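Long-range contacts in beta-N-acetylhexosaminidase (Thermotoga neapolitana, PDB 5BZA), which probably hydrolyses terminal non-reducing N-acetyl-D-hexosamine residues from N-acetyl-beta-D-hexosaminides, as a member of glycoside hydrolase family 3: residues Ala20-Pro29 with Phe278-Glu286; Glu97-Thr105 with Gly149-Pro157. One frame throughout, in Å; residues are numbered along the deposited sequence.

Contact 1 (Ala20-Pro29 with Phe278-Glu286); sequences AREVIQKYRP and FRDLPVYYE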
loop_
_atom_site.group_PDB
_atom_site.type_symbol
_atom_site.label_atom_id
_atom_site.label_comp_id
_atom_site.label_asym_id
_atom_site.label_seq_id
_atom_site.Cartn_x
_atom_site.Cartn_y
_atom_site.Cartn_z
ATOM N N ALA B 20 22.226 4.773 -12.415
ATOM C CA ALA B 20 20.880 4.990 -12.920
ATOM C C ALA B 20 20.612 6.464 -13.282
ATOM O O ALA B 20 20.175 6.757 -14.389
ATOM C CB ALA B 20 19.874 4.476 -11.923
ATOM N N ARG B 21 20.926 7.399 -12.394
ATOM C CA ARG B 21 20.753 8.802 -12.745
ATOM C C ARG B 21 21.598 9.188 -13.963
ATOM O O ARG B 21 21.139 9.961 -14.810
ATOM C CB ARG B 21 21.105 9.726 -11.564
ATOM C CG ARG B 21 20.357 9.421 -10.278
ATOM C CD ARG B 21 20.799 10.299 -9.063
ATOM N NE ARG B 21 20.595 9.403 -7.938
ATOM C CZ ARG B 21 21.563 8.842 -7.234
ATOM N NH1 ARG B 21 22.817 9.189 -7.437
ATOM N NH2 ARG B 21 21.260 7.981 -6.274
ATOM N N GLU B 22 22.840 8.702 -14.021
ATOM C CA GLU B 22 23.727 8.975 -15.155
ATOM C C GLU B 22 23.075 8.524 -16.471
ATOM O O GLU B 22 23.003 9.313 -17.416
ATOM C CB GLU B 22 25.104 8.267 -15.018
ATOM C CG GLU B 22 26.193 8.972 -14.147
ATOM C CD GLU B 22 27.475 8.111 -13.925
ATOM O OE1 GLU B 22 27.720 7.154 -14.720
ATOM O OE2 GLU B 22 28.248 8.408 -12.964
ATOM N N VAL B 23 22.622 7.268 -16.533
ATOM C CA VAL B 23 22.022 6.728 -17.766
ATOM C C VAL B 23 20.785 7.518 -18.134
ATOM O O VAL B 23 20.636 7.928 -19.281
ATOM C CB VAL B 23 21.650 5.249 -17.653
ATOM C CG1 VAL B 23 20.836 4.804 -18.872
ATOM C CG2 VAL B 23 22.886 4.430 -17.495
ATOM N N ILE B 24 19.927 7.772 -17.141
ATOM C CA ILE B 24 18.681 8.491 -17.404
ATOM C C ILE B 24 18.985 9.872 -17.954
ATOM O O ILE B 24 18.369 10.315 -18.933
ATOM C CB ILE B 24 17.823 8.621 -16.141
ATOM C CG1 ILE B 24 17.201 7.280 -15.784
ATOM C CG2 ILE B 24 16.682 9.567 -16.364
ATOM C CD1 ILE B 24 16.400 7.307 -14.473
ATOM N N GLN B 25 19.973 10.538 -17.358
ATOM C CA GLN B 25 20.299 11.908 -17.772
ATOM C C GLN B 25 21.032 11.952 -19.104
ATOM O O GLN B 25 20.856 12.877 -19.893
ATOM C CB GLN B 25 21.098 12.632 -16.686
ATOM C CG GLN B 25 20.210 13.083 -15.550
ATOM C CD GLN B 25 20.935 13.871 -14.454
ATOM O OE1 GLN B 25 22.074 13.572 -14.084
ATOM N NE2 GLN B 25 20.263 14.882 -13.936
ATOM N N LYS B 26 21.869 10.963 -19.360
ATOM C CA LYS B 26 22.562 10.898 -20.638
ATOM C C LYS B 26 21.631 10.552 -21.811
ATOM O O LYS B 26 21.688 11.216 -22.839
ATOM C CB LYS B 26 23.712 9.895 -20.591
ATOM C CG LYS B 26 24.542 9.905 -21.898
ATOM C CD LYS B 26 25.759 8.991 -21.803
ATOM C CE LYS B 26 26.593 9.096 -23.074
ATOM N NZ LYS B 26 27.877 8.343 -22.986
ATOM N N TYR B 27 20.778 9.534 -21.662
ATOM C CA TYR B 27 19.999 9.037 -22.806
ATOM C C TYR B 27 18.549 9.483 -22.879
ATOM O O TYR B 27 17.924 9.354 -23.932
ATOM C CB TYR B 27 20.056 7.514 -22.833
ATOM C CG TYR B 27 21.461 7.017 -23.015
ATOM C CD1 TYR B 27 22.056 6.988 -24.269
ATOM C CD2 TYR B 27 22.238 6.663 -21.911
ATOM C CE1 TYR B 27 23.376 6.535 -24.422
ATOM C CE2 TYR B 27 23.537 6.214 -22.058
ATOM C CZ TYR B 27 24.097 6.151 -23.304
ATOM O OH TYR B 27 25.405 5.711 -23.416
ATOM N N ARG B 28 18.021 9.987 -21.769
ATOM C CA ARG B 28 16.626 10.437 -21.682
ATOM C C ARG B 28 15.647 9.335 -22.205
ATOM O O ARG B 28 14.844 9.585 -23.120
ATOM C CB ARG B 28 16.424 11.724 -22.499
ATOM C CG ARG B 28 17.382 12.886 -22.192
ATOM C CD ARG B 28 17.320 13.374 -20.757
ATOM N NE ARG B 28 18.437 14.287 -20.463
ATOM C CZ ARG B 28 18.613 14.925 -19.303
ATOM N NH1 ARG B 28 17.727 14.773 -18.325
ATOM N NH2 ARG B 28 19.674 15.717 -19.128
ATOM N N PRO B 29 15.684 8.125 -21.615
ATOM C CA PRO B 29 14.653 7.171 -22.030
ATOM C C PRO B 29 13.296 7.720 -21.689
ATOM O O PRO B 29 13.169 8.326 -20.614
ATOM C CB PRO B 29 14.947 5.926 -21.194
ATOM C CG PRO B 29 15.693 6.472 -19.981
ATOM C CD PRO B 29 16.492 7.621 -20.494
ATOM N N PHE B 278 18.445 -1.193 -17.192
ATOM C CA PHE B 278 18.837 0.136 -17.676
ATOM C C PHE B 278 20.297 0.156 -18.080
ATOM O O PHE B 278 20.708 0.932 -18.935
ATOM C CB PHE B 278 18.578 1.209 -16.598
ATOM C CG PHE B 278 19.478 1.090 -15.384
ATOM C CD1 PHE B 278 19.139 0.226 -14.331
ATOM C CD2 PHE B 278 20.667 1.831 -15.294
ATOM C CE1 PHE B 278 19.964 0.107 -13.200
ATOM C CE2 PHE B 278 21.488 1.724 -14.169
ATOM C CZ PHE B 278 21.145 0.852 -13.127
ATOM N N ARG B 279 21.076 -0.712 -17.460
ATOM C CA ARG B 279 22.472 -0.816 -17.806
ATOM C C ARG B 279 22.660 -1.284 -19.265
ATOM O O ARG B 279 23.711 -1.049 -19.835
ATOM C CB ARG B 279 23.215 -1.729 -16.821
ATOM C CG ARG B 279 23.217 -1.202 -15.367
ATOM C CD ARG B 279 23.888 -2.175 -14.392
ATOM N NE ARG B 279 24.065 -1.577 -13.060
ATOM C CZ ARG B 279 23.336 -1.871 -11.978
ATOM N NH1 ARG B 279 22.421 -2.851 -12.036
ATOM N NH2 ARG B 279 23.574 -1.224 -10.818
ATOM N N ASP B 280 21.664 -1.933 -19.875
ATOM C CA ASP B 280 21.771 -2.280 -21.306
ATOM C C ASP B 280 21.477 -1.119 -22.239
ATOM O O ASP B 280 21.617 -1.266 -23.451
ATOM C CB ASP B 280 20.819 -3.414 -21.678
ATOM C CG ASP B 280 21.210 -4.696 -21.056
ATOM O OD1 ASP B 280 22.427 -4.963 -20.961
ATOM O OD2 ASP B 280 20.311 -5.420 -20.616
ATOM N N LEU B 281 21.023 0.007 -21.697
ATOM C CA LEU B 281 20.572 1.073 -22.587
ATOM C C LEU B 281 21.665 1.559 -23.561
ATOM O O LEU B 281 21.386 1.713 -24.740
ATOM C CB LEU B 281 20.020 2.245 -21.785
ATOM C CG LEU B 281 19.514 3.424 -22.619
ATOM C CD1 LEU B 281 18.525 2.948 -23.667
ATOM C CD2 LEU B 281 18.856 4.457 -21.718
ATOM N N PRO B 282 22.909 1.776 -23.086
ATOM C CA PRO B 282 23.891 2.251 -24.072
ATOM C C PRO B 282 24.100 1.300 -25.290
ATOM O O PRO B 282 24.026 1.782 -26.427
ATOM C CB PRO B 282 25.172 2.392 -23.244
ATOM C CG PRO B 282 24.691 2.660 -21.864
ATOM C CD PRO B 282 23.457 1.802 -21.715
ATOM N N VAL B 283 24.349 0.011 -25.078
ATOM C CA VAL B 283 24.510 -0.900 -26.225
ATOM C C VAL B 283 23.358 -0.756 -27.213
ATOM O O VAL B 283 23.554 -0.290 -28.347
ATOM C CB VAL B 283 24.625 -2.355 -25.809
ATOM C CG1 VAL B 283 24.745 -3.191 -27.031
ATOM C CG2 VAL B 283 25.861 -2.520 -24.953
ATOM N N TYR B 284 22.153 -1.098 -26.768
ATOM C CA TYR B 284 20.989 -0.954 -27.621
ATOM C C TYR B 284 20.908 0.427 -28.227
ATOM O O TYR B 284 20.684 0.564 -29.436
ATOM C CB TYR B 284 19.736 -1.269 -26.842
ATOM C CG TYR B 284 19.587 -2.729 -26.590
ATOM C CD1 TYR B 284 20.317 -3.341 -25.590
ATOM C CD2 TYR B 284 18.726 -3.508 -27.362
ATOM C CE1 TYR B 284 20.194 -4.688 -25.332
ATOM C CE2 TYR B 284 18.581 -4.857 -27.109
ATOM C CZ TYR B 284 19.330 -5.444 -26.094
ATOM O OH TYR B 284 19.225 -6.792 -25.828
ATOM N N TYR B 285 21.146 1.446 -27.406
ATOM C CA TYR B 285 21.010 2.823 -27.869
ATOM C C TYR B 285 21.971 3.042 -29.040
ATOM O O TYR B 285 21.595 3.578 -30.103
ATOM C CB TYR B 285 21.304 3.834 -26.733
ATOM C CG TYR B 285 21.012 5.269 -27.095
ATOM C CD1 TYR B 285 19.750 5.803 -26.869
ATOM C CD2 TYR B 285 21.983 6.088 -27.667
ATOM C CE1 TYR B 285 19.457 7.110 -27.201
ATOM C CE2 TYR B 285 21.696 7.406 -28.012
ATOM C CZ TYR B 285 20.433 7.910 -27.759
ATOM O OH TYR B 285 20.115 9.201 -28.075
ATOM N N GLU B 286 23.226 2.641 -28.840
ATOM C CA GLU B 286 24.232 2.956 -29.849
ATOM C C GLU B 286 23.855 2.142 -31.078
ATOM O O GLU B 286 23.948 2.621 -32.225
ATOM C CB GLU B 286 25.669 2.644 -29.384
ATOM C CG GLU B 286 26.243 3.632 -28.307
ATOM C CD GLU B 286 26.233 5.132 -28.716
ATOM O OE1 GLU B 286 26.679 5.480 -29.844
ATOM O OE2 GLU B 286 25.808 5.973 -27.875
#

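Contact 2 (Glu97-Thr105 with Gly149-Pro157); sequences EMAGRIMNT and GYFKGGVIP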
loop_
_atom_site.group_PDB
_atom_site.type_symbol
_atom_site.label_atom_id
_atom_site.label_comp_id
_atom_site.label_asym_id
_atom_site.label_seq_id
_atom_site.Cartn_x
_atom_site.Cartn_y
_atom_site.Cartn_z
ATOM N N GLU B 97 -9.863 -0.052 -11.590
ATOM C CA GLU B 97 -9.973 1.366 -11.274
ATOM C C GLU B 97 -9.329 1.709 -9.918
ATOM O O GLU B 97 -8.693 2.759 -9.778
ATOM C CB GLU B 97 -11.408 1.849 -11.262
ATOM C CG GLU B 97 -11.448 3.371 -11.146
ATOM C CD GLU B 97 -12.845 3.922 -11.034
ATOM O OE1 GLU B 97 -13.819 3.120 -10.968
ATOM O OE2 GLU B 97 -12.955 5.170 -11.037
ATOM N N MET B 98 -9.582 0.858 -8.930
ATOM C CA MET B 98 -9.017 0.979 -7.595
ATOM C C MET B 98 -7.487 0.998 -7.707
ATOM O O MET B 98 -6.802 1.914 -7.196
ATOM C CB MET B 98 -9.492 -0.195 -6.739
ATOM C CG MET B 98 -9.042 -0.184 -5.275
ATOM S SD MET B 98 -8.850 -1.834 -4.541
ATOM C CE MET B 98 -7.310 -2.299 -5.307
ATOM N N ALA B 99 -6.971 -0.024 -8.397
ATOM C CA ALA B 99 -5.544 -0.229 -8.555
ATOM C C ALA B 99 -4.929 0.941 -9.294
ATOM O O ALA B 99 -3.880 1.477 -8.899
ATOM C CB ALA B 99 -5.278 -1.549 -9.275
ATOM N N GLY B 100 -5.591 1.364 -10.357
ATOM C CA GLY B 100 -5.090 2.457 -11.138
ATOM C C GLY B 100 -5.088 3.762 -10.337
ATOM O O GLY B 100 -4.202 4.596 -10.479
ATOM N N ARG B 101 -6.110 3.952 -9.531
ATOM C CA ARG B 101 -6.252 5.202 -8.768
ATOM C C ARG B 101 -5.071 5.284 -7.807
ATOM O O ARG B 101 -4.325 6.282 -7.786
ATOM C CB ARG B 101 -7.605 5.247 -8.047
ATOM C CG ARG B 101 -8.058 6.664 -7.712
ATOM C CD ARG B 101 -9.546 6.730 -7.287
ATOM N NE ARG B 101 -10.009 8.113 -7.129
ATOM C CZ ARG B 101 -10.255 8.730 -5.962
ATOM N NH1 ARG B 101 -10.116 8.094 -4.791
ATOM N NH2 ARG B 101 -10.669 10.001 -5.967
ATOM N N ILE B 102 -4.834 4.177 -7.096
ATOM C CA ILE B 102 -3.697 4.093 -6.199
ATOM C C ILE B 102 -2.345 4.323 -6.909
ATOM O O ILE B 102 -1.538 5.157 -6.446
ATOM C CB ILE B 102 -3.711 2.740 -5.464
ATOM C CG1 ILE B 102 -4.914 2.675 -4.519
ATOM C CG2 ILE B 102 -2.469 2.593 -4.681
ATOM C CD1 ILE B 102 -5.091 1.356 -3.783
ATOM N N MET B 103 -2.123 3.643 -8.057
ATOM C CA MET B 103 -0.901 3.761 -8.853
ATOM C C MET B 103 -0.659 5.196 -9.295
ATOM O O MET B 103 0.465 5.738 -9.178
ATOM C CB MET B 103 -0.977 2.864 -10.122
ATOM C CG MET B 103 -0.920 1.378 -9.885
ATOM S SD MET B 103 -1.417 0.309 -11.310
ATOM C CE MET B 103 -1.475 -1.275 -10.453
ATOM N N ASN B 104 -1.720 5.802 -9.825
ATOM C CA ASN B 104 -1.668 7.164 -10.329
ATOM C C ASN B 104 -1.300 8.089 -9.173
ATOM O O ASN B 104 -0.543 9.041 -9.374
ATOM C CB ASN B 104 -3.002 7.612 -10.946
ATOM C CG ASN B 104 -2.978 9.096 -11.390
ATOM O OD1 ASN B 104 -3.270 10.015 -10.611
ATOM N ND2 ASN B 104 -2.626 9.321 -12.628
ATOM N N THR B 105 -1.853 7.829 -7.975
ATOM C CA THR B 105 -1.539 8.672 -6.814
ATOM C C THR B 105 -0.070 8.552 -6.476
ATOM O O THR B 105 0.565 9.532 -6.077
ATOM C CB THR B 105 -2.375 8.300 -5.560
ATOM O OG1 THR B 105 -3.763 8.371 -5.868
ATOM C CG2 THR B 105 -2.092 9.250 -4.410
ATOM N N GLY B 149 -11.273 0.407 -16.493
ATOM C CA GLY B 149 -10.966 0.673 -15.103
ATOM C C GLY B 149 -9.618 1.364 -14.894
ATOM O O GLY B 149 -9.557 2.392 -14.194
ATOM N N TYR B 150 -8.531 0.778 -15.413
ATOM C CA TYR B 150 -7.202 1.404 -15.295
ATOM C C TYR B 150 -7.250 2.827 -15.795
ATOM O O TYR B 150 -6.728 3.773 -15.186
ATOM C CB TYR B 150 -6.143 0.645 -16.094
ATOM C CG TYR B 150 -5.657 -0.624 -15.454
ATOM C CD1 TYR B 150 -5.347 -0.674 -14.089
ATOM C CD2 TYR B 150 -5.525 -1.802 -16.222
ATOM C CE1 TYR B 150 -4.919 -1.860 -13.510
ATOM C CE2 TYR B 150 -5.091 -2.984 -15.662
ATOM C CZ TYR B 150 -4.777 -3.014 -14.302
ATOM O OH TYR B 150 -4.338 -4.199 -13.720
ATOM N N PHE B 151 -7.864 2.969 -16.952
ATOM C CA PHE B 151 -7.978 4.267 -17.570
ATOM C C PHE B 151 -8.750 5.299 -16.701
ATOM O O PHE B 151 -8.276 6.415 -16.485
ATOM C CB PHE B 151 -8.647 4.067 -18.918
ATOM C CG PHE B 151 -8.548 5.223 -19.797
ATOM C CD1 PHE B 151 -7.303 5.612 -20.268
ATOM C CD2 PHE B 151 -9.690 5.890 -20.228
ATOM C CE1 PHE B 151 -7.179 6.696 -21.116
ATOM C CE2 PHE B 151 -9.588 6.970 -21.093
ATOM C CZ PHE B 151 -8.328 7.372 -21.545
ATOM N N LYS B 152 -9.927 4.922 -16.200
ATOM C CA LYS B 152 -10.695 5.762 -15.307
ATOM C C LYS B 152 -9.834 6.148 -14.088
ATOM O O LYS B 152 -9.792 7.302 -13.709
ATOM C CB LYS B 152 -11.970 5.054 -14.842
ATOM C CG LYS B 152 -13.224 5.122 -15.768
ATOM C CD LYS B 152 -14.454 4.655 -14.921
ATOM C CE LYS B 152 -15.844 4.620 -15.608
ATOM N NZ LYS B 152 -16.225 3.546 -16.575
ATOM N N GLY B 153 -9.098 5.179 -13.539
ATOM C CA GLY B 153 -8.243 5.395 -12.392
ATOM C C GLY B 153 -7.061 6.316 -12.647
ATOM O O GLY B 153 -6.487 6.837 -11.702
ATOM N N GLY B 154 -6.670 6.525 -13.900
ATOM C CA GLY B 154 -5.559 7.429 -14.167
ATOM C C GLY B 154 -4.289 6.760 -14.676
ATOM O O GLY B 154 -3.180 7.316 -14.585
ATOM N N VAL B 155 -4.413 5.536 -15.153
ATOM C CA VAL B 155 -3.234 4.876 -15.678
ATOM C C VAL B 155 -3.513 4.310 -17.075
ATOM O O VAL B 155 -4.529 3.669 -17.319
ATOM C CB VAL B 155 -2.817 3.782 -14.667
ATOM C CG1 VAL B 155 -2.032 2.757 -15.271
ATOM C CG2 VAL B 155 -2.031 4.418 -13.540
ATOM N N ILE B 156 -2.617 4.530 -18.008
ATOM C CA ILE B 156 -2.787 3.900 -19.350
ATOM C C ILE B 156 -2.420 2.442 -19.356
ATOM O O ILE B 156 -1.275 2.102 -19.128
ATOM C CB ILE B 156 -1.960 4.605 -20.403
ATOM C CG1 ILE B 156 -2.478 6.031 -20.509
ATOM C CG2 ILE B 156 -2.123 3.919 -21.782
ATOM C CD1 ILE B 156 -1.702 6.825 -21.457
ATOM N N PRO B 157 -3.393 1.575 -19.668
ATOM C CA PRO B 157 -3.090 0.143 -19.732
ATOM C C PRO B 157 -2.186 -0.200 -20.898
ATOM O O PRO B 157 -2.131 0.535 -21.881
ATOM C CB PRO B 157 -4.477 -0.503 -19.879
ATOM C CG PRO B 157 -5.282 0.525 -20.567
ATOM C CD PRO B 157 -4.786 1.865 -20.059
#

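Contact 1 (Ala20-Pro29 with Phe278-Glu286)
Tyr27 drives the edge of its ring into the face of Tyr285: CD1 of Tyr27 stands over the centre of the Tyr285 ring, 3.4 Å above its plane, and the two planes meet at 62° in a T-shaped pair. Lys26 CG lies over one face of the Tyr27 ring and Glu286 OE2 at its edge, while Pro282 crosses the phenol end, its CB 3.3 Å from Tyr27 OH. At the other end of the contact the Phe278 ring has Ala20 CB over one face as a CH-pi contact, Arg279 CG over the opposite face, and Val23 CG2 at its edge, 4.1 Å from Phe278 CD2. Leu281 fills the middle. Its CD2 reaches between Val23 and Tyr27, 3.5 Å from Val23 CG1, a tight fit. Tyr27 is thus a knob in the hole formed by Leu281, Pro282, Tyr285 and Glu286. The two helices run nearly parallel, at 19°: helix 18-27 follows strand 9-13 and helix 281-293 follows strand 273-275, its neighbour in the parallel sheet of the TIM barrel; Leu281 also reaches Phe9 and Cys11 of strand 9-13 beneath. No hydrogen bond joins the segments, so they hold together through apolar and aromatic packing.

Contact 2 (Glu97-Thr105 with Gly149-Pro157)
Backbone against backbone comes first: Glu97 lies over Gly149 and Arg101 over Gly153, their CA atoms 4.0 and 4.1 Å apart. Two CA-H...O contacts follow, from Glu97 CA to Gly149 O at 3.1 Å and from Arg101 CA to Gly153 O at 3.4 Å. The glycines make this possible. Gly100 and Gly153 face the partner helix without side chains, and Gly153 CA lies directly against Glu97 O at 3.7 Å, so the helix axes close to 6.9 Å while crossing at -35°.

One hydrogen bond spans the segments. The Asn104 side chain swings out across the helix end and brings ND2 to Gly154 O at 2.9 Å; the bond is bent, 142° at the hydrogen, and the donor is tilted 20° from the carbonyl plane. Gly154, at positive phi, ends helix 136-153 in a Schellman motif that turns the chain into strand 156-162. Both helices belong to the TIM barrel, on neighbouring beta-alpha units, with strand 110-111 behind them.

Apolar contacts line that inner side. Val155 CG2 sits 3.9 Å from Met103 CB, and Ala99 CB approaches the edge of the Tyr150 ring; Met103, Tyr150 and Val155 all touch Val111.

As for charges, the extended Glu97 chain carries OE2 past Lys152 CB, but its salt bridge goes to Arg319 of the second subunit. Arg101 NH1 likewise hydrogen-bonds Thr105 OG1 of that subunit, and the reciprocal bond joins Thr105 OG1 here to Arg101 NH1 there.

How the contacts relate
Contacts 1 and 2 sit on opposite sides of the chain's centre, their own centres 28 Å apart and their nearest atoms about 15 Å apart, so they do not touch. Both belong to the N-terminal TIM barrel, and contact 2 is nested in the loop that contact 1 closes: the one joins the helices after the first and the eighth strand of the barrel, the other two helices midway round. In contact 1 the segment axes lie 11.5 Å apart, with bulky aromatic and aliphatic side chains between them; in contact 2 they lie 6.9 Å apart, where glycines let the backbones meet. Only contact 2 meets the second subunit. Neither lies at an annotated metal site; the Tyr150 side chain is about 14 Å from a bound cadmium ion.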